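Local atomic coordinates of conjugal transfer protein TRWB (Escherichia coli, PDB entry 1E9R), a protein that serves as a coupling protein in bacterial conjugation, probably a ring-forming P-loop NTPase that helps move DNA to the recipient cell. Residues T41-P46 with V418-K423; L154-K159 with E189-E194; L218-T223 with P253-L258. All blocks are in the same frame, centred on the assembly; numbering follows the deposited sequence.

Interaction 1. Residues T41-P46 with V418-K423; sequences TVAGVP and VPLEIK
Val45, whose side chain rests on Val418, accepts through its carbonyl O the shortest hydrogen bond within the hairpin 41-46, from Val42 N at 2.7 Å. The reciprocal bond, Val45 N to Val42 O at 2.8 Å, completes a two-residue beta hairpin whose tip, Ala43 and Gly44, is a type I' turn. That turn puts both tip residues at positive phi. Gly44 suits the second place because a beta carbon there would be jammed against the carbonyl O of Ala43 and would also lie close to Glu421 OE2. The carboxylate end of Glu421 instead passes alongside the bare glycine, with OE2 4.0 Å from Gly44 CA.

No hydrogen bond joins the hairpin to 418-423; apolar groups do the work. Ala43 CB sits between two partners, touching Leu420 CD2 at 3.7 Å and Val418 CG1 at 4.1 Å. The methyl of alanine fits here because these two contacts probably leave little room for a longer chain. Val418 spreads its fork over the hairpin: with CG1 anti to the backbone N (chi1 172°), that methyl faces Ala43 while CG2 meets Val45 CG2 at 4.0 Å. A beta-branched residue is apt, since its two methyls reach the tip at Ala43 and the outgoing strand at Val45.

Around the contact, Glu72 of helix 66-79 takes hydrogen bonds through OE2 from both Thr41 OG1 and Gly44 N, tying the hairpin to the helix that also packs against Leu420. Val45 meanwhile leans on Leu29, Lys30 and Thr33 of helix 26-33. Val418 belongs to strand 415-419, near one margin of the large mixed sheet, and pairs through its backbone with Ala405 of strand 404-408.

Interaction 2. Residues L154-K159 with E189-E194; sequences LRETAK and EGTLAE
The carboxylate of Glu156 is met from above its plane by the backbone N-H of Leu192, with Leu192 N 3.0 Å from Glu156 OE1 and 55° out of that plane. Its other oxygen is used differently: Lys159 NZ approaches Glu156 OE2 on the syn side, tilted modestly out of the carboxylate plane, and forms a salt bridge of 3.0 Å. One acid thus serves both the loop and its own helix, where the lysine stands three residues on. The extended start of Lys159 and its bend at chi3 (-58°) turn the ammonium back toward the acid.

In Glu156 itself, chi1 places CG beside the backbone N and against Ala193 CB at 3.8 Å; the bend at chi2 (-50°) then brings the carboxylate over to Leu192, whose CB is 3.5 Å from Glu156 CD. Small Ala193 suits this close approach, while Leu192 CD1 reaches across toward Lys159 NZ. Thr191 shapes the loop: its OG1 accepts from Ala193 N in an ST turn and also bonds to Leu188 O, within a type I beta turn running from Thr191 to Glu194. With an alanine at Glu156, the Leu192 N-H would probably lose its acceptor and Lys159 its salt-bridge partner.

Helix 141-163 carries Glu156 on the side facing the loop; Thr157 and Ala158 pack on helix 169-178, and Lys159 lies against Trp127 of helix 126-134. Ala193 rests on Leu188 at the end of helix 181-188, and Leu192 also touches Ile178 of the second subunit, placing the loop at a subunit boundary.

Interaction 3. Residues L218-T223 with P253-L258; sequences LPEHVT and PALRPL
Glu220, Leu258 and His221 make up most of this contact, where the short helix 219-223 crosses helix 252-269 almost at a right angle (-83°), the axes of the local segments 9.0 Å apart. Glu220 uses its aliphatic part for packing. Its chi1 (-63°) sets CG 3.3 Å from Ala254 O, while CB lies beside Leu258 CD1 at 4.1 Å. The bend at chi2 turns the carboxylate across Leu255, with OE1 3.9 Å from Leu255 CD2, and that same oxygen is hydrogen-bonded to Tyr108 OH. A glutamate suits the place because it has methylenes for the leucines and an acid group that can reach a polar partner beyond them.

Leu258 divides its two methyls between neighbouring residues of the short helix. CD1 goes to Glu220; CD2 stands over one face of the His221 imidazole, 4.1 Å from the ring centroid and 22° off the ring normal, a CH-pi contact displaced toward the rim. The branched end of leucine is what allows both at once.

The ring's polar side faces a different partner. A water lies in the plane of the imidazole at its edge, 2.8 Å from His221 NE2, and donates a weak hydrogen bond to Pro257 O. Pro257 has no backbone N-H, and helix 252-269 is kinked here, with neither Pro257 N nor Leu258 N bonded to the preceding turn. Ala254 O, which Leu258 N would meet in a regular helix, has Glu220 CG against it instead.

No direct hydrogen bond or salt bridge links the two segments. Methyls and methylenes pack between them, while the polar ends of Glu220 and His221 bond to Tyr108 and the water, so the contact probably depends more on shape than on direct polar bonds.

How the interactions relate
Interactions 2 and 3 are neighbours, with centres 22 Å apart on the same side of the chain's centre, and they meet where Leu154 CD1 lies 4.2 Å from Leu218 CD2. They follow one another along the chain, each joining segments 30 residues apart. Interaction 1 brings together far more distant parts, closing a span that includes both others, and lies across the chain's centre, 35 Å from interaction 3 and 52 Å from interaction 2 between centres. Its Leu420 touches residues of a probable Walker A P-loop, whose backbone amides appear to hold sulphate. Interaction 2, by contrast, touches a second subunit.

Interaction 1. Residues T41-P46 with V418-K423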
ATOM      1  N   THR B  41      31.107 -25.443 -17.221  1.00 34.64           N
ATOM      2  CA  THR B  41      31.139 -25.553 -15.770  1.00 33.24           C
ATOM      3  C   THR B  41      30.698 -24.321 -15.019  1.00 33.72           C
ATOM      4  O   THR B  41      30.850 -23.190 -15.492  1.00 33.64           O
ATOM      5  CB  THR B  41      32.544 -25.916 -15.245  1.00 34.35           C
ATOM      6  OG1 THR B  41      33.461 -24.854 -15.545  1.00 31.50           O
ATOM      7  CG2 THR B  41      33.026 -27.212 -15.869  1.00 33.80           C
ATOM      8  N   VAL B  42      30.165 -24.568 -13.825  1.00 32.35           N
ATOM      9  CA  VAL B  42      29.700 -23.532 -12.924  1.00 33.03           C
ATOM     10  C   VAL B  42      30.538 -23.698 -11.670  1.00 34.68           C
ATOM     11  O   VAL B  42      30.373 -24.668 -10.935  1.00 36.34           O
ATOM     12  CB  VAL B  42      28.209 -23.729 -12.558  1.00 32.67           C
ATOM     13  CG1 VAL B  42      27.760 -22.623 -11.605  1.00 29.54           C
ATOM     14  CG2 VAL B  42      27.354 -23.746 -13.825  1.00 28.89           C
ATOM     15  N   ALA B  43      31.452 -22.766 -11.439  1.00 36.02           N
ATOM     16  CA  ALA B  43      32.320 -22.834 -10.261  1.00 38.91           C
ATOM     17  C   ALA B  43      33.051 -24.178 -10.184  1.00 40.63           C
ATOM     18  O   ALA B  43      33.272 -24.716  -9.098  1.00 43.03           O
ATOM     19  CB  ALA B  43      31.500 -22.618  -8.993  1.00 39.30           C
ATOM     20  N   GLY B  44      33.418 -24.722 -11.339  1.00 40.45           N
ATOM     21  CA  GLY B  44      34.122 -25.986 -11.366  1.00 40.71           C
ATOM     22  C   GLY B  44      33.201 -27.187 -11.420  1.00 43.49           C
ATOM     23  O   GLY B  44      33.660 -28.325 -11.560  1.00 43.51           O
ATOM     24  N   VAL B  45      31.898 -26.949 -11.308  1.00 43.78           N
ATOM     25  CA  VAL B  45      30.943 -28.049 -11.349  1.00 41.37           C
ATOM     26  C   VAL B  45      30.316 -28.141 -12.727  1.00 42.17           C
ATOM     27  O   VAL B  45      29.790 -27.155 -13.236  1.00 43.69           O
ATOM     28  CB  VAL B  45      29.812 -27.875 -10.320  1.00 40.56           C
ATOM     29  CG1 VAL B  45      28.958 -29.129 -10.291  1.00 41.66           C
ATOM     30  CG2 VAL B  45      30.382 -27.577  -8.942  1.00 40.99           C
ATOM     31  N   PRO B  46      30.376 -29.328 -13.355  1.00 41.09           N
ATOM     32  CA  PRO B  46      29.787 -29.487 -14.688  1.00 40.15           C
ATOM     33  C   PRO B  46      28.278 -29.289 -14.640  1.00 40.54           C
ATOM     34  O   PRO B  46      27.578 -29.839 -13.787  1.00 38.78           O
ATOM     35  CB  PRO B  46      30.195 -30.906 -15.089  1.00 39.50           C
ATOM     36  CG  PRO B  46      30.304 -31.606 -13.793  1.00 41.70           C
ATOM     37  CD  PRO B  46      30.990 -30.588 -12.906  1.00 42.03           C
ATOM     38  N   VAL B 418      30.882 -24.526  -3.085  1.00 43.51           N
ATOM     39  CA  VAL B 418      32.097 -24.690  -3.866  1.00 45.10           C
ATOM     40  C   VAL B 418      32.844 -23.369  -4.000  1.00 47.54           C
ATOM     41  O   VAL B 418      32.240 -22.301  -3.971  1.00 47.97           O
ATOM     42  CB  VAL B 418      31.745 -25.218  -5.280  1.00 45.75           C
ATOM     43  CG1 VAL B 418      32.966 -25.212  -6.173  1.00 47.98           C
ATOM     44  CG2 VAL B 418      31.194 -26.620  -5.180  1.00 43.48           C
ATOM     45  N   PRO B 419      34.177 -23.424  -4.117  1.00 48.44           N
ATOM     46  CA  PRO B 419      34.924 -22.178  -4.261  1.00 48.60           C
ATOM     47  C   PRO B 419      35.114 -21.823  -5.738  1.00 50.10           C
ATOM     48  O   PRO B 419      35.157 -22.700  -6.612  1.00 48.34           O
ATOM     49  CB  PRO B 419      36.238 -22.496  -3.573  1.00 47.56           C
ATOM     50  CG  PRO B 419      36.445 -23.905  -3.981  1.00 48.02           C
ATOM     51  CD  PRO B 419      35.083 -24.525  -3.746  1.00 47.81           C
ATOM     52  N   LEU B 420      35.195 -20.524  -6.000  1.00 53.09           N
ATOM     53  CA  LEU B 420      35.413 -19.998  -7.335  1.00 56.27           C
ATOM     54  C   LEU B 420      36.911 -19.814  -7.501  1.00 59.39           C
ATOM     55  O   LEU B 420      37.602 -19.366  -6.580  1.00 58.40           O
ATOM     56  CB  LEU B 420      34.735 -18.643  -7.500  1.00 56.25           C
ATOM     57  CG  LEU B 420      33.307 -18.660  -8.023  1.00 57.09           C
ATOM     58  CD1 LEU B 420      32.787 -17.232  -8.154  1.00 56.32           C
ATOM     59  CD2 LEU B 420      33.290 -19.365  -9.378  1.00 57.15           C
ATOM     60  N   GLU B 421      37.409 -20.154  -8.678  1.00 62.62           N
ATOM     61  CA  GLU B 421      38.829 -20.034  -8.969  1.00 66.26           C
ATOM     62  C   GLU B 421      39.051 -18.865  -9.911  1.00 66.15           C
ATOM     63  O   GLU B 421      38.459 -18.825 -10.991  1.00 65.75           O
ATOM     64  CB  GLU B 421      39.307 -21.329  -9.618  1.00 70.18           C
ATOM     65  CG  GLU B 421      38.250 -21.922 -10.556  1.00 76.31           C
ATOM     66  CD  GLU B 421      38.466 -23.399 -10.850  1.00 79.74           C
ATOM     67  OE1 GLU B 421      39.541 -23.931 -10.478  1.00 81.15           O
ATOM     68  OE2 GLU B 421      37.556 -24.023 -11.454  1.00 80.62           O
ATOM     69  N   ILE B 422      39.888 -17.909  -9.512  1.00 67.10           N
ATOM     70  CA  ILE B 422      40.152 -16.769 -10.383  1.00 67.66           C
ATOM     71  C   ILE B 422      41.137 -17.177 -11.476  1.00 67.99           C
ATOM     72  O   ILE B 422      42.329 -16.875 -11.391  1.00 69.11           O
ATOM     73  CB  ILE B 422      40.748 -15.565  -9.610  1.00 66.36           C
ATOM     74  CG1 ILE B 422      39.835 -15.178  -8.449  1.00 65.65           C
ATOM     75  CG2 ILE B 422      40.907 -14.373 -10.553  1.00 66.41           C
ATOM     76  CD1 ILE B 422      40.260 -13.916  -7.733  1.00 65.13           C
ATOM     77  N   LYS B 423      40.646 -17.873 -12.498  1.00 68.28           N
ATOM     78  CA  LYS B 423      41.514 -18.290 -13.586  1.00 68.61           C
ATOM     79  C   LYS B 423      42.027 -17.044 -14.301  1.00 68.87           C
ATOM     80  O   LYS B 423      41.340 -16.023 -14.371  1.00 69.75           O
ATOM     81  CB  LYS B 423      40.766 -19.189 -14.573  1.00 68.41           C
ATOM     82  CG  LYS B 423      41.683 -19.811 -15.619  1.00 69.24           C
ATOM     83  CD  LYS B 423      40.945 -20.738 -16.569  1.00 69.39           C
ATOM     84  CE  LYS B 423      41.916 -21.521 -17.458  1.00 69.56           C
ATOM     85  NZ  LYS B 423      42.791 -20.653 -18.299  1.00 71.38           N
TER

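Interaction 2. Residues L154-K159 with E189-E194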
ATOM      1  N   LEU B 154       6.935   6.406 -32.883  1.00 30.16           N
ATOM      2  CA  LEU B 154       8.121   5.807 -33.463  1.00 28.42           C
ATOM      3  C   LEU B 154       7.823   4.915 -34.652  1.00 31.18           C
ATOM      4  O   LEU B 154       8.343   5.147 -35.737  1.00 30.26           O
ATOM      5  CB  LEU B 154       8.886   4.990 -32.429  1.00 26.85           C
ATOM      6  CG  LEU B 154      10.189   4.381 -32.962  1.00 27.92           C
ATOM      7  CD1 LEU B 154      11.217   5.481 -33.205  1.00 26.64           C
ATOM      8  CD2 LEU B 154      10.725   3.359 -31.960  1.00 29.96           C
ATOM      9  N   ARG B 155       6.981   3.901 -34.469  1.00 32.58           N
ATOM     10  CA  ARG B 155       6.706   2.978 -35.563  1.00 34.25           C
ATOM     11  C   ARG B 155       6.077   3.595 -36.810  1.00 35.26           C
ATOM     12  O   ARG B 155       6.396   3.188 -37.929  1.00 33.53           O
ATOM     13  CB  ARG B 155       5.883   1.780 -35.065  1.00 35.16           C
ATOM     14  CG  ARG B 155       4.412   2.022 -34.846  1.00 41.27           C
ATOM     15  CD  ARG B 155       3.726   0.732 -34.407  1.00 40.96           C
ATOM     16  NE  ARG B 155       3.653   0.621 -32.957  1.00 42.11           N
ATOM     17  CZ  ARG B 155       2.619   1.043 -32.236  1.00 40.09           C
ATOM     18  NH1 ARG B 155       1.573   1.595 -32.835  1.00 39.75           N
ATOM     19  NH2 ARG B 155       2.636   0.929 -30.915  1.00 38.61           N
ATOM     20  N   GLU B 156       5.204   4.583 -36.636  1.00 36.58           N
ATOM     21  CA  GLU B 156       4.584   5.232 -37.788  1.00 37.85           C
ATOM     22  C   GLU B 156       5.564   6.166 -38.506  1.00 38.23           C
ATOM     23  O   GLU B 156       5.613   6.181 -39.735  1.00 36.89           O
ATOM     24  CB  GLU B 156       3.329   5.996 -37.366  1.00 36.75           C
ATOM     25  CG  GLU B 156       2.162   5.086 -37.003  1.00 41.37           C
ATOM     26  CD  GLU B 156       1.880   4.025 -38.070  1.00 42.63           C
ATOM     27  OE1 GLU B 156       1.626   4.388 -39.239  1.00 44.56           O
ATOM     28  OE2 GLU B 156       1.911   2.821 -37.740  1.00 42.41           O
ATOM     29  N   THR B 157       6.347   6.932 -37.752  1.00 37.36           N
ATOM     30  CA  THR B 157       7.320   7.838 -38.360  1.00 38.21           C
ATOM     31  C   THR B 157       8.365   7.034 -39.119  1.00 40.34           C
ATOM     32  O   THR B 157       8.635   7.299 -40.285  1.00 41.21           O
ATOM     33  CB  THR B 157       8.036   8.701 -37.298  1.00 37.67           C
ATOM     34  OG1 THR B 157       7.071   9.489 -36.601  1.00 37.95           O
ATOM     35  CG2 THR B 157       9.052   9.632 -37.950  1.00 39.36           C
ATOM     36  N   ALA B 158       8.947   6.045 -38.449  1.00 40.51           N
ATOM     37  CA  ALA B 158       9.967   5.199 -39.051  1.00 40.09           C
ATOM     38  C   ALA B 158       9.419   4.448 -40.255  1.00 41.94           C
ATOM     39  O   ALA B 158      10.107   4.317 -41.264  1.00 43.66           O
ATOM     40  CB  ALA B 158      10.503   4.215 -38.023  1.00 36.99           C
ATOM     41  N   LYS B 159       8.187   3.959 -40.154  1.00 41.45           N
ATOM     42  CA  LYS B 159       7.568   3.222 -41.254  1.00 43.50           C
ATOM     43  C   LYS B 159       7.467   4.081 -42.517  1.00 43.88           C
ATOM     44  O   LYS B 159       7.692   3.590 -43.623  1.00 42.74           O
ATOM     45  CB  LYS B 159       6.173   2.742 -40.853  1.00 44.36           C
ATOM     46  CG  LYS B 159       5.575   1.716 -41.792  1.00 47.65           C
ATOM     47  CD  LYS B 159       4.103   1.448 -41.462  1.00 51.05           C
ATOM     48  CE  LYS B 159       3.893   0.953 -40.017  1.00 52.15           C
ATOM     49  NZ  LYS B 159       2.450   0.651 -39.711  1.00 51.29           N
ATOM     50  N   GLU B 189       0.403  12.904 -41.381  1.00 52.23           N
ATOM     51  CA  GLU B 189      -0.781  12.767 -42.227  1.00 54.33           C
ATOM     52  C   GLU B 189      -0.523  11.610 -43.184  1.00 52.42           C
ATOM     53  O   GLU B 189       0.556  11.498 -43.761  1.00 54.74           O
ATOM     54  CB  GLU B 189      -1.032  14.040 -43.029  1.00 56.99           C
ATOM     55  CG  GLU B 189      -1.749  15.138 -42.278  1.00 61.39           C
ATOM     56  CD  GLU B 189      -1.704  16.459 -43.035  1.00 63.32           C
ATOM     57  OE1 GLU B 189      -1.851  16.441 -44.279  1.00 63.61           O
ATOM     58  OE2 GLU B 189      -1.522  17.516 -42.389  1.00 66.20           O
ATOM     59  N   GLY B 190      -1.506  10.738 -43.345  1.00 50.77           N
ATOM     60  CA  GLY B 190      -1.314   9.612 -44.232  1.00 48.83           C
ATOM     61  C   GLY B 190      -0.872   8.360 -43.497  1.00 48.96           C
ATOM     62  O   GLY B 190      -0.870   7.267 -44.069  1.00 47.94           O
ATOM     63  N   THR B 191      -0.481   8.507 -42.232  1.00 48.43           N
ATOM     64  CA  THR B 191      -0.065   7.357 -41.429  1.00 47.81           C
ATOM     65  C   THR B 191      -1.152   7.015 -40.416  1.00 47.61           C
ATOM     66  O   THR B 191      -2.123   7.771 -40.246  1.00 49.18           O
ATOM     67  CB  THR B 191       1.219   7.637 -40.638  1.00 48.58           C
ATOM     68  OG1 THR B 191       0.964   8.654 -39.660  1.00 45.77           O
ATOM     69  CG2 THR B 191       2.322   8.093 -41.568  1.00 48.75           C
ATOM     70  N   LEU B 192      -0.984   5.881 -39.742  1.00 44.84           N
ATOM     71  CA  LEU B 192      -1.944   5.448 -38.740  1.00 43.67           C
ATOM     72  C   LEU B 192      -1.985   6.392 -37.540  1.00 41.96           C
ATOM     73  O   LEU B 192      -2.936   6.363 -36.760  1.00 41.15           O
ATOM     74  CB  LEU B 192      -1.611   4.034 -38.279  1.00 43.06           C
ATOM     75  CG  LEU B 192      -1.808   2.942 -39.331  1.00 43.95           C
ATOM     76  CD1 LEU B 192      -1.396   1.598 -38.747  1.00 42.66           C
ATOM     77  CD2 LEU B 192      -3.270   2.915 -39.775  1.00 43.17           C
ATOM     78  N   ALA B 193      -0.964   7.235 -37.412  1.00 40.94           N
ATOM     79  CA  ALA B 193      -0.882   8.181 -36.303  1.00 43.70           C
ATOM     80  C   ALA B 193      -1.433   9.566 -36.642  1.00 45.49           C
ATOM     81  O   ALA B 193      -1.377  10.486 -35.815  1.00 45.98           O
ATOM     82  CB  ALA B 193       0.565   8.312 -35.838  1.00 40.21           C
ATOM     83  N   GLU B 194      -1.973   9.722 -37.848  1.00 46.34           N
ATOM     84  CA  GLU B 194      -2.495  11.016 -38.266  1.00 47.75           C
ATOM     85  C   GLU B 194      -3.468  11.646 -37.286  1.00 46.14           C
ATOM     86  O   GLU B 194      -3.182  12.688 -36.688  1.00 50.75           O
ATOM     87  CB  GLU B 194      -3.174  10.906 -39.620  1.00 50.55           C
ATOM     88  CG  GLU B 194      -3.678  12.245 -40.119  1.00 55.34           C
ATOM     89  CD  GLU B 194      -4.331  12.152 -41.494  1.00 58.60           C
ATOM     90  OE1 GLU B 194      -4.384  11.030 -42.070  1.00 58.14           O
ATOM     91  OE2 GLU B 194      -4.793  13.211 -41.989  1.00 60.33           O
TER

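Interaction 3. Residues L218-T223 with P253-L258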
ATOM      1  N   LEU B 218      16.023   7.717 -28.164  1.00 33.33           N
ATOM      2  CA  LEU B 218      16.732   7.785 -29.433  1.00 33.13           C
ATOM      3  C   LEU B 218      18.153   8.325 -29.544  1.00 32.74           C
ATOM      4  O   LEU B 218      18.933   7.823 -30.355  1.00 31.69           O
ATOM      5  CB  LEU B 218      15.860   8.513 -30.447  1.00 33.42           C
ATOM      6  CG  LEU B 218      14.560   7.782 -30.782  1.00 35.67           C
ATOM      7  CD1 LEU B 218      13.753   8.573 -31.810  1.00 36.35           C
ATOM      8  CD2 LEU B 218      14.892   6.404 -31.314  1.00 31.31           C
ATOM      9  N   PRO B 219      18.519   9.344 -28.749  1.00 33.42           N
ATOM     10  CA  PRO B 219      19.879   9.907 -28.827  1.00 34.53           C
ATOM     11  C   PRO B 219      21.033   8.982 -29.279  1.00 35.80           C
ATOM     12  O   PRO B 219      21.578   9.161 -30.372  1.00 36.66           O
ATOM     13  CB  PRO B 219      20.082  10.483 -27.430  1.00 33.98           C
ATOM     14  CG  PRO B 219      18.703  11.023 -27.123  1.00 33.01           C
ATOM     15  CD  PRO B 219      17.792   9.890 -27.587  1.00 34.38           C
ATOM     16  N   GLU B 220      21.398   7.999 -28.456  1.00 35.79           N
ATOM     17  CA  GLU B 220      22.486   7.083 -28.798  1.00 33.79           C
ATOM     18  C   GLU B 220      22.255   6.276 -30.078  1.00 33.99           C
ATOM     19  O   GLU B 220      23.202   5.805 -30.701  1.00 35.06           O
ATOM     20  CB  GLU B 220      22.752   6.137 -27.635  1.00 34.29           C
ATOM     21  CG  GLU B 220      23.229   6.835 -26.377  1.00 37.19           C
ATOM     22  CD  GLU B 220      24.428   7.748 -26.622  1.00 40.25           C
ATOM     23  OE1 GLU B 220      25.364   7.335 -27.343  1.00 42.61           O
ATOM     24  OE2 GLU B 220      24.439   8.876 -26.084  1.00 41.86           O
ATOM     25  N   HIS B 221      21.000   6.110 -30.465  1.00 32.59           N
ATOM     26  CA  HIS B 221      20.675   5.377 -31.681  1.00 33.44           C
ATOM     27  C   HIS B 221      21.063   6.252 -32.864  1.00 34.89           C
ATOM     28  O   HIS B 221      21.414   5.757 -33.938  1.00 32.84           O
ATOM     29  CB  HIS B 221      19.167   5.103 -31.755  1.00 33.17           C
ATOM     30  CG  HIS B 221      18.686   4.055 -30.803  1.00 35.05           C
ATOM     31  ND1 HIS B 221      18.492   2.743 -31.177  1.00 34.04           N
ATOM     32  CD2 HIS B 221      18.354   4.124 -29.491  1.00 32.81           C
ATOM     33  CE1 HIS B 221      18.059   2.048 -30.139  1.00 32.33           C
ATOM     34  NE2 HIS B 221      17.967   2.863 -29.105  1.00 34.29           N
ATOM     35  N   VAL B 222      20.979   7.560 -32.653  1.00 35.64           N
ATOM     36  CA  VAL B 222      21.281   8.523 -33.696  1.00 38.26           C
ATOM     37  C   VAL B 222      22.778   8.624 -33.921  1.00 39.63           C
ATOM     38  O   VAL B 222      23.243   8.615 -35.058  1.00 40.90           O
ATOM     39  CB  VAL B 222      20.730   9.935 -33.339  1.00 39.18           C
ATOM     40  CG1 VAL B 222      21.057  10.912 -34.456  1.00 39.64           C
ATOM     41  CG2 VAL B 222      19.221   9.882 -33.120  1.00 39.72           C
ATOM     42  N   THR B 223      23.523   8.715 -32.826  1.00 39.85           N
ATOM     43  CA  THR B 223      24.971   8.835 -32.882  1.00 41.53           C
ATOM     44  C   THR B 223      25.675   7.510 -33.174  1.00 41.26           C
ATOM     45  O   THR B 223      26.880   7.483 -33.421  1.00 38.75           O
ATOM     46  CB  THR B 223      25.504   9.410 -31.563  1.00 43.82           C
ATOM     47  OG1 THR B 223      25.257   8.486 -30.495  1.00 43.74           O
ATOM     48  CG2 THR B 223      24.810  10.734 -31.257  1.00 43.05           C
ATOM     49  N   PRO B 253      24.971   4.835 -17.916  1.00 37.94           N
ATOM     50  CA  PRO B 253      23.650   5.460 -17.903  1.00 37.55           C
ATOM     51  C   PRO B 253      23.188   5.958 -19.260  1.00 37.51           C
ATOM     52  O   PRO B 253      22.052   5.731 -19.658  1.00 38.66           O
ATOM     53  CB  PRO B 253      23.813   6.589 -16.888  1.00 39.54           C
ATOM     54  CG  PRO B 253      25.287   6.891 -16.939  1.00 41.66           C
ATOM     55  CD  PRO B 253      25.881   5.517 -16.983  1.00 38.69           C
ATOM     56  N   ALA B 254      24.066   6.645 -19.972  1.00 35.88           N
ATOM     57  CA  ALA B 254      23.719   7.171 -21.282  1.00 33.68           C
ATOM     58  C   ALA B 254      23.409   6.066 -22.289  1.00 33.39           C
ATOM     59  O   ALA B 254      22.557   6.231 -23.167  1.00 29.72           O
ATOM     60  CB  ALA B 254      24.858   8.045 -21.799  1.00 32.99           C
ATOM     61  N   LEU B 255      24.102   4.938 -22.154  1.00 32.68           N
ATOM     62  CA  LEU B 255      23.928   3.824 -23.074  1.00 33.02           C
ATOM     63  C   LEU B 255      22.872   2.813 -22.663  1.00 31.23           C
ATOM     64  O   LEU B 255      22.528   1.932 -23.439  1.00 29.34           O
ATOM     65  CB  LEU B 255      25.269   3.111 -23.279  1.00 34.34           C
ATOM     66  CG  LEU B 255      26.276   3.863 -24.153  1.00 35.90           C
ATOM     67  CD1 LEU B 255      27.637   3.195 -24.101  1.00 37.19           C
ATOM     68  CD2 LEU B 255      25.752   3.908 -25.584  1.00 35.53           C
ATOM     69  N   ARG B 256      22.354   2.941 -21.450  1.00 31.64           N
ATOM     70  CA  ARG B 256      21.339   2.018 -20.937  1.00 32.51           C
ATOM     71  C   ARG B 256      20.223   1.682 -21.946  1.00 31.77           C
ATOM     72  O   ARG B 256      19.940   0.509 -22.206  1.00 34.19           O
ATOM     73  CB  ARG B 256      20.743   2.586 -19.648  1.00 32.45           C
ATOM     74  CG  ARG B 256      19.955   1.602 -18.834  1.00 32.55           C
ATOM     75  CD  ARG B 256      19.546   2.232 -17.525  1.00 35.71           C
ATOM     76  NE  ARG B 256      18.908   1.272 -16.625  1.00 41.52           N
ATOM     77  CZ  ARG B 256      17.632   1.323 -16.235  1.00 43.25           C
ATOM     78  NH1 ARG B 256      16.839   2.300 -16.671  1.00 41.73           N
ATOM     79  NH2 ARG B 256      17.149   0.395 -15.406  1.00 43.64           N
ATOM     80  N   PRO B 257      19.565   2.699 -22.528  1.00 31.87           N
ATOM     81  CA  PRO B 257      18.512   2.342 -23.487  1.00 31.58           C
ATOM     82  C   PRO B 257      18.964   1.624 -24.772  1.00 31.15           C
ATOM     83  O   PRO B 257      18.252   0.757 -25.282  1.00 30.35           O
ATOM     84  CB  PRO B 257      17.817   3.685 -23.761  1.00 30.65           C
ATOM     85  CG  PRO B 257      18.832   4.694 -23.417  1.00 31.48           C
ATOM     86  CD  PRO B 257      19.504   4.130 -22.199  1.00 31.59           C
ATOM     87  N   LEU B 258      20.142   1.977 -25.290  1.00 32.28           N
ATOM     88  CA  LEU B 258      20.673   1.348 -26.506  1.00 30.83           C
ATOM     89  C   LEU B 258      21.020  -0.110 -26.245  1.00 30.51           C
ATOM     90  O   LEU B 258      20.617  -0.990 -27.001  1.00 29.38           O
ATOM     91  CB  LEU B 258      21.939   2.061 -27.001  1.00 30.74           C
ATOM     92  CG  LEU B 258      22.105   2.122 -28.533  1.00 31.89           C
ATOM     93  CD1 LEU B 258      23.570   2.313 -28.885  1.00 29.97           C
ATOM     94  CD2 LEU B 258      21.569   0.860 -29.182  1.00 27.84           C
TER
HETATM   95  O   HOH W   1      16.660   2.107 -26.747  1.00 24.71           O